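Local coordinates for protein cytosol aminopeptidase (Coxiella burnetii, PDB 3IJ3) that probably removes N-terminal amino acids from peptides as a manganese-dependent aminopeptidase of the M17 family, at residues 31-36 against 152-157; 40-45 against 93-98; 60-65 against 77-82; 99-104 against 127-132. One frame throughout, in Å; residues are numbered along the deposited sequence. Where two conformers were deposited one is given.

Interaction 1 (31-36 against 152-157)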
loop_
_atom_site.group_PDB
_atom_site.type_symbol
_atom_site.label_atom_id
_atom_site.label_comp_id
_atom_site.label_asym_id
_atom_site.label_seq_id
_atom_site.Cartn_x
_atom_site.Cartn_y
_atom_site.Cartn_z
ATOM N N THR A 31 -3.855 46.883 -31.662
ATOM C CA THR A 31 -2.877 47.117 -32.722
ATOM C C THR A 31 -2.910 48.510 -33.354
ATOM O O THR A 31 -2.003 48.846 -34.107
ATOM C CB THR A 31 -2.931 45.994 -33.783
ATOM O OG1 THR A 31 -4.267 45.855 -34.258
ATOM C CG2 THR A 31 -2.480 44.657 -33.154
ATOM N N GLU A 32 -3.908 49.332 -33.039
ATOM C CA GLU A 32 -3.935 50.704 -33.565
ATOM C C GLU A 32 -3.312 51.637 -32.534
ATOM O O GLU A 32 -3.841 51.794 -31.434
ATOM C CB GLU A 32 -5.351 51.178 -33.900
ATOM C CG GLU A 32 -5.370 52.649 -34.404
ATOM C CD GLU A 32 -6.750 53.147 -34.819
ATOM O OE1 GLU A 32 -7.693 52.326 -34.912
ATOM O OE2 GLU A 32 -6.879 54.367 -35.064
ATOM N N LYS A 33 -2.200 52.271 -32.893
ATOM C CA LYS A 33 -1.507 53.159 -31.961
ATOM C C LYS A 33 -2.317 54.419 -31.648
ATOM O O LYS A 33 -2.874 55.046 -32.551
ATOM C CB LYS A 33 -0.119 53.535 -32.496
ATOM C CG LYS A 33 0.745 54.238 -31.461
ATOM C CD LYS A 33 2.176 54.398 -31.930
ATOM C CE LYS A 33 3.054 54.952 -30.818
ATOM N NZ LYS A 33 4.468 55.083 -31.272
ATOM N N LYS A 34 -2.369 54.776 -30.365
ATOM C CA LYS A 34 -3.099 55.962 -29.892
ATOM C C LYS A 34 -2.340 56.687 -28.791
ATOM O O LYS A 34 -1.526 56.090 -28.083
ATOM C CB LYS A 34 -4.487 55.586 -29.377
ATOM C CG LYS A 34 -5.382 55.024 -30.444
ATOM C CD LYS A 34 -6.774 54.780 -29.918
ATOM C CE LYS A 34 -7.683 54.270 -31.028
ATOM N NZ LYS A 34 -9.080 54.127 -30.558
ATOM N N LYS A 35 -2.626 57.983 -28.645
ATOM C CA LYS A 35 -1.970 58.818 -27.641
ATOM C C LYS A 35 -2.651 58.833 -26.270
ATOM O O LYS A 35 -2.181 59.522 -25.366
ATOM C CB LYS A 35 -1.835 60.265 -28.168
ATOM C CG LYS A 35 -0.889 60.416 -29.346
ATOM C CD LYS A 35 0.552 60.086 -28.950
ATOM C CE LYS A 35 1.532 60.397 -30.074
ATOM N NZ LYS A 35 2.923 60.009 -29.697
ATOM N N ASN A 36 -3.729 58.068 -26.100
ATOM C CA ASN A 36 -4.453 58.033 -24.827
ATOM C C ASN A 36 -4.468 56.685 -24.070
ATOM O O ASN A 36 -5.372 56.437 -23.258
ATOM C CB ASN A 36 -5.885 58.536 -25.021
ATOM C CG ASN A 36 -6.637 57.780 -26.095
ATOM O OD1 ASN A 36 -6.149 56.771 -26.621
ATOM N ND2 ASN A 36 -7.841 58.274 -26.442
ATOM N N LYS A 152 -6.534 45.340 -21.935
ATOM C CA LYS A 152 -5.848 45.012 -23.196
ATOM C C LYS A 152 -4.584 45.839 -23.294
ATOM O O LYS A 152 -4.510 46.931 -22.722
ATOM C CB LYS A 152 -6.741 45.250 -24.395
ATOM C CG LYS A 152 -7.994 44.379 -24.391
ATOM C CD LYS A 152 -8.703 44.503 -25.728
ATOM C CE LYS A 152 -9.947 43.621 -25.825
ATOM N NZ LYS A 152 -10.447 43.676 -27.241
ATOM N N LEU A 153 -3.588 45.308 -24.000
ATOM C CA LEU A 153 -2.287 45.958 -24.117
ATOM C C LEU A 153 -1.920 46.263 -25.546
ATOM O O LEU A 153 -2.072 45.416 -26.444
ATOM C CB LEU A 153 -1.209 45.044 -23.525
ATOM C CG LEU A 153 0.201 45.571 -23.277
ATOM C CD1 LEU A 153 0.175 46.692 -22.197
ATOM C CD2 LEU A 153 1.120 44.410 -22.804
ATOM N N PHE A 154 -1.392 47.465 -25.765
ATOM C CA PHE A 154 -0.950 47.833 -27.068
ATOM C C PHE A 154 0.267 46.999 -27.479
ATOM O O PHE A 154 1.214 46.841 -26.697
ATOM C CB PHE A 154 -0.599 49.311 -27.126
ATOM C CG PHE A 154 -0.022 49.723 -28.442
ATOM C CD1 PHE A 154 -0.777 49.613 -29.592
ATOM C CD2 PHE A 154 1.276 50.202 -28.536
ATOM C CE1 PHE A 154 -0.251 49.981 -30.830
ATOM C CE2 PHE A 154 1.804 50.567 -29.763
ATOM C CZ PHE A 154 1.039 50.444 -30.910
ATOM N N LEU A 155 0.235 46.469 -28.707
ATOM C CA LEU A 155 1.350 45.698 -29.253
ATOM C C LEU A 155 1.956 46.466 -30.446
ATOM O O LEU A 155 1.355 46.496 -31.522
ATOM C CB LEU A 155 0.880 44.301 -29.676
ATOM C CG LEU A 155 1.899 43.351 -30.302
ATOM C CD1 LEU A 155 3.104 43.160 -29.433
ATOM C CD2 LEU A 155 1.217 41.978 -30.588
ATOM N N PRO A 156 3.141 47.069 -30.264
ATOM C CA PRO A 156 3.781 47.857 -31.336
ATOM C C PRO A 156 4.087 47.017 -32.575
ATOM O O PRO A 156 4.413 45.829 -32.467
ATOM C CB PRO A 156 5.077 48.370 -30.697
ATOM C CG PRO A 156 4.943 48.139 -29.257
ATOM C CD PRO A 156 3.962 47.038 -29.041
ATOM N N GLN A 157 4.014 47.648 -33.734
ATOM C CA GLN A 157 4.192 46.966 -35.013
ATOM C C GLN A 157 5.539 46.248 -35.120
ATOM O O GLN A 157 5.621 45.137 -35.685
ATOM C CB GLN A 157 3.967 47.973 -36.161
ATOM C CG GLN A 157 3.631 47.326 -37.508
ATOM C CD GLN A 157 4.820 46.663 -38.154
ATOM O OE1 GLN A 157 5.936 47.187 -38.094
ATOM N NE2 GLN A 157 4.589 45.517 -38.803
#

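Interaction 2 (40-45 against 93-98)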
loop_
_atom_site.group_PDB
_atom_site.type_symbol
_atom_site.label_atom_id
_atom_site.label_comp_id
_atom_site.label_asym_id
_atom_site.label_seq_id
_atom_site.Cartn_x
_atom_site.Cartn_y
_atom_site.Cartn_z
ATOM N N ILE A 40 1.646 51.430 -18.097
ATOM C CA ILE A 40 1.993 50.460 -17.060
ATOM C C ILE A 40 3.506 50.590 -16.951
ATOM O O ILE A 40 4.226 50.436 -17.946
ATOM C CB ILE A 40 1.616 49.037 -17.434
ATOM C CG1 ILE A 40 0.092 48.915 -17.581
ATOM C CG2 ILE A 40 2.117 48.086 -16.383
ATOM C CD1 ILE A 40 -0.361 47.523 -18.099
ATOM N N GLN A 41 3.995 50.856 -15.750
ATOM C CA GLN A 41 5.422 51.075 -15.535
ATOM C C GLN A 41 5.997 50.146 -14.470
ATOM O O GLN A 41 5.499 50.125 -13.352
ATOM C CB GLN A 41 5.629 52.528 -15.098
ATOM C CG GLN A 41 7.083 52.922 -14.764
ATOM C CD GLN A 41 7.212 54.368 -14.384
ATOM O OE1 GLN A 41 6.235 55.133 -14.448
ATOM N NE2 GLN A 41 8.419 54.768 -13.964
ATOM N N PRO A 42 7.060 49.392 -14.808
ATOM C CA PRO A 42 7.650 48.538 -13.784
ATOM C C PRO A 42 8.387 49.374 -12.736
ATOM O O PRO A 42 8.913 50.461 -13.037
ATOM C CB PRO A 42 8.630 47.657 -14.575
ATOM C CG PRO A 42 9.047 48.519 -15.706
ATOM C CD PRO A 42 7.811 49.311 -16.076
ATOM N N MET A 43 8.431 48.863 -11.516
ATOM C CA MET A 43 9.044 49.580 -10.417
ATOM C C MET A 43 9.611 48.633 -9.375
ATOM O O MET A 43 9.033 47.598 -9.081
ATOM C CB MET A 43 7.962 50.469 -9.760
ATOM C CG MET A 43 8.420 51.378 -8.596
ATOM S SD MET A 43 9.701 52.535 -9.065
ATOM C CE MET A 43 8.931 53.561 -10.323
ATOM N N MET A 44 10.780 48.985 -8.849
ATOM C CA MET A 44 11.390 48.237 -7.766
ATOM C C MET A 44 11.434 49.172 -6.569
ATOM O O MET A 44 11.435 50.400 -6.738
ATOM C CB MET A 44 12.783 47.724 -8.135
ATOM C CG MET A 44 12.758 46.675 -9.220
ATOM S SD MET A 44 14.320 45.827 -9.417
ATOM C CE MET A 44 14.364 44.803 -7.941
ATOM N N PRO A 45 11.446 48.607 -5.353
ATOM C CA PRO A 45 11.454 49.408 -4.139
ATOM C C PRO A 45 12.496 50.518 -4.086
ATOM O O PRO A 45 12.184 51.635 -3.667
ATOM C CB PRO A 45 11.739 48.374 -3.050
ATOM C CG PRO A 45 11.186 47.122 -3.581
ATOM C CD PRO A 45 11.398 47.163 -5.059
ATOM N N SER A 93 10.332 41.768 -9.693
ATOM C CA SER A 93 11.406 41.058 -8.950
ATOM C C SER A 93 12.759 41.636 -9.353
ATOM O O SER A 93 13.713 41.685 -8.567
ATOM C CB SER A 93 11.389 39.568 -9.280
ATOM O OG SER A 93 10.101 39.006 -9.129
ATOM N N ASP A 94 12.829 42.041 -10.626
ATOM C CA ASP A 94 14.010 42.667 -11.243
ATOM C C ASP A 94 13.546 43.293 -12.583
ATOM O O ASP A 94 12.505 42.886 -13.103
ATOM C CB ASP A 94 15.098 41.622 -11.484
ATOM C CG ASP A 94 16.410 42.236 -11.930
ATOM O OD1 ASP A 94 16.646 43.433 -11.646
ATOM O OD2 ASP A 94 17.210 41.514 -12.551
ATOM N N TYR A 95 14.281 44.270 -13.139
ATOM C CA TYR A 95 13.876 44.879 -14.415
ATOM C C TYR A 95 14.028 43.960 -15.645
ATOM O O TYR A 95 13.533 44.293 -16.728
ATOM C CB TYR A 95 14.555 46.240 -14.622
ATOM C CG TYR A 95 14.087 47.286 -13.623
ATOM C CD1 TYR A 95 12.849 47.921 -13.771
ATOM C CD2 TYR A 95 14.880 47.649 -12.533
ATOM C CE1 TYR A 95 12.415 48.906 -12.833
ATOM C CE2 TYR A 95 14.451 48.612 -11.604
ATOM C CZ TYR A 95 13.227 49.230 -11.759
ATOM O OH TYR A 95 12.831 50.176 -10.839
ATOM N N GLU A 96 14.683 42.807 -15.473
ATOM C CA GLU A 96 14.859 41.830 -16.565
ATOM C C GLU A 96 14.120 40.487 -16.347
ATOM O O GLU A 96 14.297 39.564 -17.136
ATOM C CB GLU A 96 16.351 41.546 -16.789
ATOM C CG GLU A 96 17.182 42.737 -17.277
ATOM C CD GLU A 96 17.429 43.790 -16.205
ATOM O OE1 GLU A 96 17.327 44.999 -16.516
ATOM O OE2 GLU A 96 17.711 43.414 -15.047
ATOM N N TYR A 97 13.283 40.372 -15.315
ATOM C CA TYR A 97 12.583 39.097 -15.034
ATOM C C TYR A 97 11.404 38.782 -15.991
ATOM O O TYR A 97 11.214 37.631 -16.390
ATOM C CB TYR A 97 12.146 39.045 -13.574
ATOM C CG TYR A 97 11.421 37.787 -13.211
ATOM C CD1 TYR A 97 12.057 36.549 -13.298
ATOM C CD2 TYR A 97 10.119 37.823 -12.739
ATOM C CE1 TYR A 97 11.394 35.385 -12.965
ATOM C CE2 TYR A 97 9.452 36.660 -12.394
ATOM C CZ TYR A 97 10.100 35.446 -12.506
ATOM O OH TYR A 97 9.442 34.294 -12.169
ATOM N N SER A 98 10.613 39.791 -16.326
ATOM C CA SER A 98 9.497 39.652 -17.299
ATOM C C SER A 98 8.204 38.948 -16.871
ATOM O O SER A 98 7.121 39.460 -17.184
ATOM C CB SER A 98 10.010 39.060 -18.627
ATOM O OG SER A 98 11.052 39.880 -19.150
#

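Interaction 3 (60-65 against 77-82)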
loop_
_atom_site.group_PDB
_atom_site.type_symbol
_atom_site.label_atom_id
_atom_site.label_comp_id
_atom_site.label_asym_id
_atom_site.label_seq_id
_atom_site.Cartn_x
_atom_site.Cartn_y
_atom_site.Cartn_z
ATOM N N GLN A 60 1.999 61.617 -5.172
ATOM C CA GLN A 60 2.840 61.267 -4.029
ATOM C C GLN A 60 1.977 60.818 -2.839
ATOM O O GLN A 60 2.285 59.804 -2.201
ATOM C CB GLN A 60 3.776 62.415 -3.629
ATOM C CG GLN A 60 4.730 62.850 -4.750
ATOM C CD GLN A 60 5.851 63.753 -4.264
ATOM O OE1 GLN A 60 6.458 63.484 -3.231
ATOM N NE2 GLN A 60 6.163 64.802 -5.032
ATOM N N GLN A 61 0.899 61.545 -2.548
ATOM C CA GLN A 61 0.008 61.169 -1.423
ATOM C C GLN A 61 -0.645 59.808 -1.641
ATOM O O GLN A 61 -0.735 58.972 -0.709
ATOM C CB GLN A 61 -1.119 62.193 -1.251
ATOM C CG GLN A 61 -0.670 63.617 -0.857
ATOM C CD GLN A 61 -0.247 63.741 0.602
ATOM O OE1 GLN A 61 -0.209 62.747 1.361
ATOM N NE2 GLN A 61 0.073 64.980 1.012
ATOM N N TRP A 62 -1.103 59.577 -2.870
ATOM C CA TRP A 62 -1.805 58.325 -3.180
ATOM C C TRP A 62 -0.908 57.101 -3.084
ATOM O O TRP A 62 -1.303 56.092 -2.491
ATOM C CB TRP A 62 -2.492 58.384 -4.544
ATOM C CG TRP A 62 -3.123 57.105 -4.925
ATOM C CD1 TRP A 62 -2.644 56.177 -5.805
ATOM C CD2 TRP A 62 -4.343 56.573 -4.407
ATOM N NE1 TRP A 62 -3.505 55.105 -5.878
ATOM C CE2 TRP A 62 -4.565 55.334 -5.043
ATOM C CE3 TRP A 62 -5.268 57.024 -3.475
ATOM C CZ2 TRP A 62 -5.668 54.532 -4.751
ATOM C CZ3 TRP A 62 -6.385 56.231 -3.205
ATOM C CH2 TRP A 62 -6.570 55.010 -3.848
ATOM N N VAL A 63 0.276 57.166 -3.673
ATOM C CA VAL A 63 1.189 56.032 -3.625
ATOM C C VAL A 63 1.535 55.703 -2.168
ATOM O O VAL A 63 1.579 54.532 -1.794
ATOM C CB VAL A 63 2.442 56.253 -4.493
ATOM C CG1 VAL A 63 3.396 55.078 -4.358
ATOM C CG2 VAL A 63 2.040 56.462 -5.980
ATOM N N LYS A 64 1.760 56.732 -1.352
ATOM C CA LYS A 64 2.030 56.528 0.078
ATOM C C LYS A 64 0.778 55.974 0.796
ATOM O O LYS A 64 0.862 54.979 1.526
ATOM C CB LYS A 64 2.485 57.826 0.719
ATOM C CG LYS A 64 2.775 57.724 2.212
ATOM C CD LYS A 64 3.300 59.033 2.767
ATOM C CE LYS A 64 3.581 58.931 4.268
ATOM N NZ LYS A 64 4.041 60.236 4.821
ATOM N N ALA A 65 -0.383 56.569 0.532
ATOM C CA ALA A 65 -1.639 56.119 1.156
ATOM C C ALA A 65 -2.048 54.687 0.772
ATOM O O ALA A 65 -2.702 54.001 1.545
ATOM C CB ALA A 65 -2.765 57.071 0.815
ATOM N N SER A 77 -2.647 51.418 -8.884
ATOM C CA SER A 77 -3.431 52.149 -9.880
ATOM C C SER A 77 -3.541 53.587 -9.391
ATOM O O SER A 77 -4.087 53.835 -8.307
ATOM C CB SER A 77 -4.818 51.512 -10.029
ATOM O OG SER A 77 -4.683 50.170 -10.459
ATOM N N ILE A 78 -2.996 54.518 -10.158
ATOM C CA ILE A 78 -2.939 55.935 -9.786
ATOM C C ILE A 78 -4.001 56.754 -10.501
ATOM O O ILE A 78 -4.073 56.743 -11.717
ATOM C CB ILE A 78 -1.572 56.529 -10.134
ATOM C CG1 ILE A 78 -0.460 55.759 -9.400
ATOM C CG2 ILE A 78 -1.515 58.032 -9.801
ATOM C CD1 ILE A 78 0.912 56.119 -9.854
ATOM N N PRO A 79 -4.822 57.492 -9.738
ATOM C CA PRO A 79 -5.860 58.298 -10.398
ATOM C C PRO A 79 -5.420 59.625 -10.978
ATOM O O PRO A 79 -4.427 60.239 -10.528
ATOM C CB PRO A 79 -6.866 58.555 -9.262
ATOM C CG PRO A 79 -6.012 58.578 -8.017
ATOM C CD PRO A 79 -4.961 57.491 -8.268
ATOM N N GLU A 80 -6.142 60.053 -12.012
ATOM C CA GLU A 80 -5.995 61.372 -12.582
ATOM C C GLU A 80 -6.822 62.219 -11.613
ATOM O O GLU A 80 -7.506 61.648 -10.772
ATOM C CB GLU A 80 -6.650 61.460 -13.953
ATOM C CG GLU A 80 -5.945 60.719 -15.090
ATOM C CD GLU A 80 -4.689 61.430 -15.576
ATOM O OE1 GLU A 80 -4.234 62.389 -14.905
ATOM O OE2 GLU A 80 -4.160 61.025 -16.645
ATOM N N SER A 81 -6.793 63.543 -11.747
ATOM C CA SER A 81 -7.614 64.430 -10.877
ATOM C C SER A 81 -9.110 64.215 -11.154
ATOM O O SER A 81 -9.958 64.550 -10.326
ATOM C CB SER A 81 -7.245 65.909 -11.048
ATOM O OG SER A 81 -7.705 66.449 -12.282
ATOM N N THR A 82 -9.425 63.657 -12.321
ATOM C CA THR A 82 -10.788 63.350 -12.698
ATOM C C THR A 82 -11.286 62.058 -12.050
ATOM O O THR A 82 -12.478 61.809 -12.025
ATOM C CB THR A 82 -10.896 63.046 -14.201
ATOM O OG1 THR A 82 -10.003 61.976 -14.524
ATOM C CG2 THR A 82 -10.553 64.264 -15.038
#

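Interaction 4 (99-104 against 127-132)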
loop_
_atom_site.group_PDB
_atom_site.type_symbol
_atom_site.label_atom_id
_atom_site.label_comp_id
_atom_site.label_asym_id
_atom_site.label_seq_id
_atom_site.Cartn_x
_atom_site.Cartn_y
_atom_site.Cartn_z
ATOM N N TRP A 99 8.277 37.785 -16.207
ATOM C CA TRP A 99 7.053 37.090 -15.790
ATOM C C TRP A 99 6.150 37.888 -14.863
ATOM O O TRP A 99 4.983 37.548 -14.754
ATOM C CB TRP A 99 7.297 35.717 -15.123
ATOM C CG TRP A 99 7.538 34.547 -16.024
ATOM C CD1 TRP A 99 8.654 33.759 -16.058
ATOM C CD2 TRP A 99 6.641 34.015 -17.010
ATOM N NE1 TRP A 99 8.511 32.772 -16.996
ATOM C CE2 TRP A 99 7.290 32.905 -17.603
ATOM C CE3 TRP A 99 5.363 34.376 -17.463
ATOM C CZ2 TRP A 99 6.704 32.141 -18.615
ATOM C CZ3 TRP A 99 4.773 33.611 -18.479
ATOM C CH2 TRP A 99 5.452 32.503 -19.040
ATOM N N ASP A 100 6.640 38.926 -14.174
ATOM C CA ASP A 100 5.717 39.697 -13.316
ATOM C C ASP A 100 4.597 40.291 -14.178
ATOM O O ASP A 100 3.444 40.442 -13.719
ATOM C CB ASP A 100 6.428 40.811 -12.548
ATOM C CG ASP A 100 7.438 40.283 -11.527
ATOM O OD1 ASP A 100 7.041 39.447 -10.685
ATOM O OD2 ASP A 100 8.602 40.746 -11.542
ATOM N N PHE A 101 4.936 40.628 -15.434
ATOM C CA PHE A 101 3.945 41.159 -16.379
ATOM C C PHE A 101 2.861 40.130 -16.693
ATOM O O PHE A 101 1.746 40.479 -17.055
ATOM C CB PHE A 101 4.604 41.657 -17.672
ATOM C CG PHE A 101 5.410 42.905 -17.487
ATOM C CD1 PHE A 101 4.828 44.156 -17.704
ATOM C CD2 PHE A 101 6.728 42.842 -17.074
ATOM C CE1 PHE A 101 5.546 45.298 -17.505
ATOM C CE2 PHE A 101 7.455 43.994 -16.875
ATOM C CZ PHE A 101 6.867 45.224 -17.099
ATOM N N GLY A 102 3.185 38.849 -16.549
ATOM C CA GLY A 102 2.191 37.799 -16.788
ATOM C C GLY A 102 0.990 37.865 -15.859
ATOM O O GLY A 102 -0.100 37.390 -16.198
ATOM N N GLY A 103 1.163 38.436 -14.667
ATOM C CA GLY A 103 0.048 38.526 -13.730
ATOM C C GLY A 103 -0.907 39.689 -13.946
ATOM O O GLY A 103 -1.920 39.776 -13.265
ATOM N N LEU A 104 -0.626 40.554 -14.918
ATOM C CA LEU A 104 -1.423 41.778 -15.101
ATOM C C LEU A 104 -2.906 41.619 -15.424
ATOM O O LEU A 104 -3.739 42.314 -14.837
ATOM C CB LEU A 104 -0.759 42.714 -16.115
ATOM C CG LEU A 104 0.503 43.433 -15.645
ATOM C CD1 LEU A 104 1.213 44.023 -16.851
ATOM C CD2 LEU A 104 0.167 44.514 -14.602
ATOM N N GLU A 127 9.894 42.889 -25.394
ATOM C CA GLU A 127 9.112 41.884 -26.113
ATOM C C GLU A 127 8.647 40.749 -25.177
ATOM O O GLU A 127 7.511 40.273 -25.286
ATOM C CB GLU A 127 9.939 41.381 -27.289
ATOM C CG GLU A 127 9.286 40.414 -28.207
ATOM C CD GLU A 127 10.170 40.158 -29.424
ATOM O OE1 GLU A 127 10.402 41.113 -30.203
ATOM O OE2 GLU A 127 10.621 39.014 -29.587
ATOM N N ARG A 128 9.509 40.311 -24.258
ATOM C CA ARG A 128 9.109 39.280 -23.280
ATOM C C ARG A 128 7.965 39.756 -22.375
ATOM O O ARG A 128 7.089 38.976 -22.017
ATOM C CB ARG A 128 10.264 38.886 -22.393
ATOM C CG ARG A 128 11.323 38.148 -23.084
ATOM C CD ARG A 128 12.405 37.769 -22.102
ATOM N NE ARG A 128 13.556 37.225 -22.798
ATOM C CZ ARG A 128 14.657 36.815 -22.198
ATOM N NH1 ARG A 128 14.772 36.864 -20.867
ATOM N NH2 ARG A 128 15.636 36.348 -22.940
ATOM N N ALA A 129 8.002 41.020 -21.972
ATOM C CA ALA A 129 6.946 41.583 -21.154
ATOM C C ALA A 129 5.634 41.610 -21.954
ATOM O O ALA A 129 4.583 41.271 -21.430
ATOM C CB ALA A 129 7.328 42.998 -20.666
ATOM N N LEU A 130 5.695 42.037 -23.215
ATOM C CA LEU A 130 4.504 42.047 -24.056
ATOM C C LEU A 130 3.896 40.638 -24.176
ATOM O O LEU A 130 2.679 40.444 -24.075
ATOM C CB LEU A 130 4.843 42.587 -25.458
ATOM C CG LEU A 130 5.240 44.062 -25.563
ATOM C CD1 LEU A 130 5.923 44.353 -26.915
ATOM C CD2 LEU A 130 4.047 44.974 -25.348
ATOM N N LEU A 131 4.745 39.656 -24.415
ATOM C CA LEU A 131 4.298 38.260 -24.529
ATOM C C LEU A 131 3.726 37.725 -23.197
ATOM O O LEU A 131 2.636 37.141 -23.178
ATOM C CB LEU A 131 5.453 37.375 -25.012
ATOM C CG LEU A 131 5.150 35.884 -25.127
ATOM C CD1 LEU A 131 4.029 35.644 -26.144
ATOM C CD2 LEU A 131 6.435 35.132 -25.497
ATOM N N ALA A 132 4.421 37.988 -22.089
ATOM C CA ALA A 132 3.968 37.539 -20.759
ATOM C C ALA A 132 2.577 38.048 -20.475
ATOM O O ALA A 132 1.751 37.313 -19.930
ATOM C CB ALA A 132 4.945 37.988 -19.657
#

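Interaction 1 (31-36 against 152-157)
Where Thr31 passes Leu155, the two backbones come within 5.6 Å between their CA atoms, an irregular segment lying across the end of strand 151-154 as that strand gives way to the turn before helix 157-178. The meeting depends mainly on one aromatic side chain. Phe154 reaches out of the strand with CG anti to the backbone N (chi1 175°), which carries the far end of its ring to the backbone of residues 31-33. Its CE1 touches Lys33 CA at 3.6 Å, and its CZ lies 3.7 Å from Lys33 CB. Lys33 thus offers the aliphatic root of its side chain, while the rest of the chain runs on extended and takes its ammonium group away from the ring. The carbonyl oxygen of Thr31 stands at the ring edge, near its plane, 3.9 Å from CE1; there the slightly positive ring hydrogens meet an electron-rich atom. Pro156 N, from the ring's own segment, lies above one face toward the rim. Phe37 brings a second aromatic ring close to Phe154, and Arg160 of helix 157-178 touches both Thr31 and Phe154, so the ring is enclosed from more than the one segment. Thr31, Glu32 and Lys33 are themselves exposed. Backbone atoms and methylene groups thus meet a buried ring, and the contact rests on dispersion and a weak edge electrostatic term, with the lysine charge left on the solvent side.

Interaction 2 (40-45 against 93-98)
Ser93 opens the segment that runs past Met44, just beyond the end of strand 38-43, and the type I beta turn that follows, from Asp94 to Tyr97, carries Tyr95, whose ring makes a Met-aromatic contact with Met44 in the N-terminal domain of this M17 protein. Met44 CE lies close to Ser93 O, 3.2 Å away in the conformer given. Asp94 comes next, its CA 3.7 Å from Met44 SD. Tyr95 carries most of the contact. With CG anti to its carbonyl carbon (chi1 -67°), its ring extends to the strand end, and the thioether chain of Met44 lies across it. Met44 CG sits over one ring face, 3.9 Å from the ring centroid and 29° off the normal, a CH-pi contact. The sulfur follows obliquely, SD being 4.1 Å from the same centroid, and a bend at chi3 then turns the methyl toward Ser93. At the ring edge, in its plane, Pro42 O approaches CE1. Tyr95 OH is hydrogen-bonded to Glu47 OE1, a few residues past the strand, as well as to Met44 N. Consequently the phenol joins the turn to the backbone at the strand's end and to the residues just beyond it. Its bond to the backbone at Met44 is distinctly bent: Met44 N donates to Tyr95 OH over 3.1 Å, with 136° at the hydrogen.

Interaction 3 (60-65 against 77-82)
Pro79 fits its CD against the flat indole of Trp62, the main protrusion that helix 57-66 sends toward strand 75-79. The proline carbon stands almost squarely above the five-membered ring, 3.6 Å from its centroid and 10° off the normal, so a compact bump meets a flat plate in a CH-pi contact. Trp62 has CG anti to the backbone N (chi1 176°), a rotation that lays the indole across the strand and lets its nitrogen reach the backbone. There NE1 donates to Ser77 O at 2.8 Å, a bent bond (131° at the hydrogen) that, with Pro79 over the face, would restrict the ring's rotation. Ile78 packs beside both helix residues, CG1 near Trp62 CD1 and CD1 4.0 Å from Val63 CG2. Helix and strand segments run roughly antiparallel, at 145°, with their axes 8.8 Å apart. The same Trp62 and Pro79 face a second subunit, packing against its Pro79 and Trp62, and the two Trp62 rings meet steeply inclined. Within the chain, strand 75-79 is outermost on this side of the sheet and pairs with strand 85-91, while from helix 48-52 Trp51 packs on Ile78 and Leu52 on Val63.

Interaction 4 (99-104 against 127-132)
Phe101 and Ala129 supply the aromatic part of this buried contact between the segment 99-104, whose first four residues have helical backbone angles, and helix 123-135. The methyl of Ala129 sits over one face of the phenyl ring, 3.7 Å from its centroid and 15° off the normal, in a CH-pi contact. Phe101 places CG anti to its carbonyl carbon (chi1 -70°), which turns the ring broadside to the helix so that the methyl meets a face. Simple apolar packing comes second and centres on Ala132. Its methyl rests on the backbone of Gly102, CB to N 3.7 Å, with Phe101 CB and, obliquely, Trp99 CE3 farther off, each 4.2 Å from Ala132 CB. The third kind is polar but weak: the alpha carbon of Gly102 comes to 3.2 Å from Ala132 O, with 149° at the hydrogen, a CA-H...O contact. Gly102 has no side chain, and its CA approaches that of Ala132 to 4.4 Å. Around this centre, Phe101 also packs on Leu90 of strand 85-91, while the Trp99 ring makes a cation-pi contact with Arg461 of the catalytic region. Two alanines one turn apart, facing a glycine and an aromatic face, are typical of close small-residue packing; here it joins helix 123-135 to the segment leading from strand 85-91 into helix 104-107.

All four contacts belong to the N-terminal part of the chain, and interactions 1, 2 and 3 reach its six-stranded sheet at different places. Interactions 3 and 4 are buried, whereas 1 and 2 are partly exposed and use lysine methylenes or a thioether against a ring. Interaction 4 adjoins two others: Leu130 of its helix packs on residues 153-156 of interaction 1, while Asp100 OD2 probably hydrogen-bonds to Ser93 N of interaction 2. Interaction 3 stands apart, touching none of the rest, and it alone continues into another subunit. Aromatic rings recur throughout, but a ring-borne polar group bonds to backbone only in interactions 2 and 3.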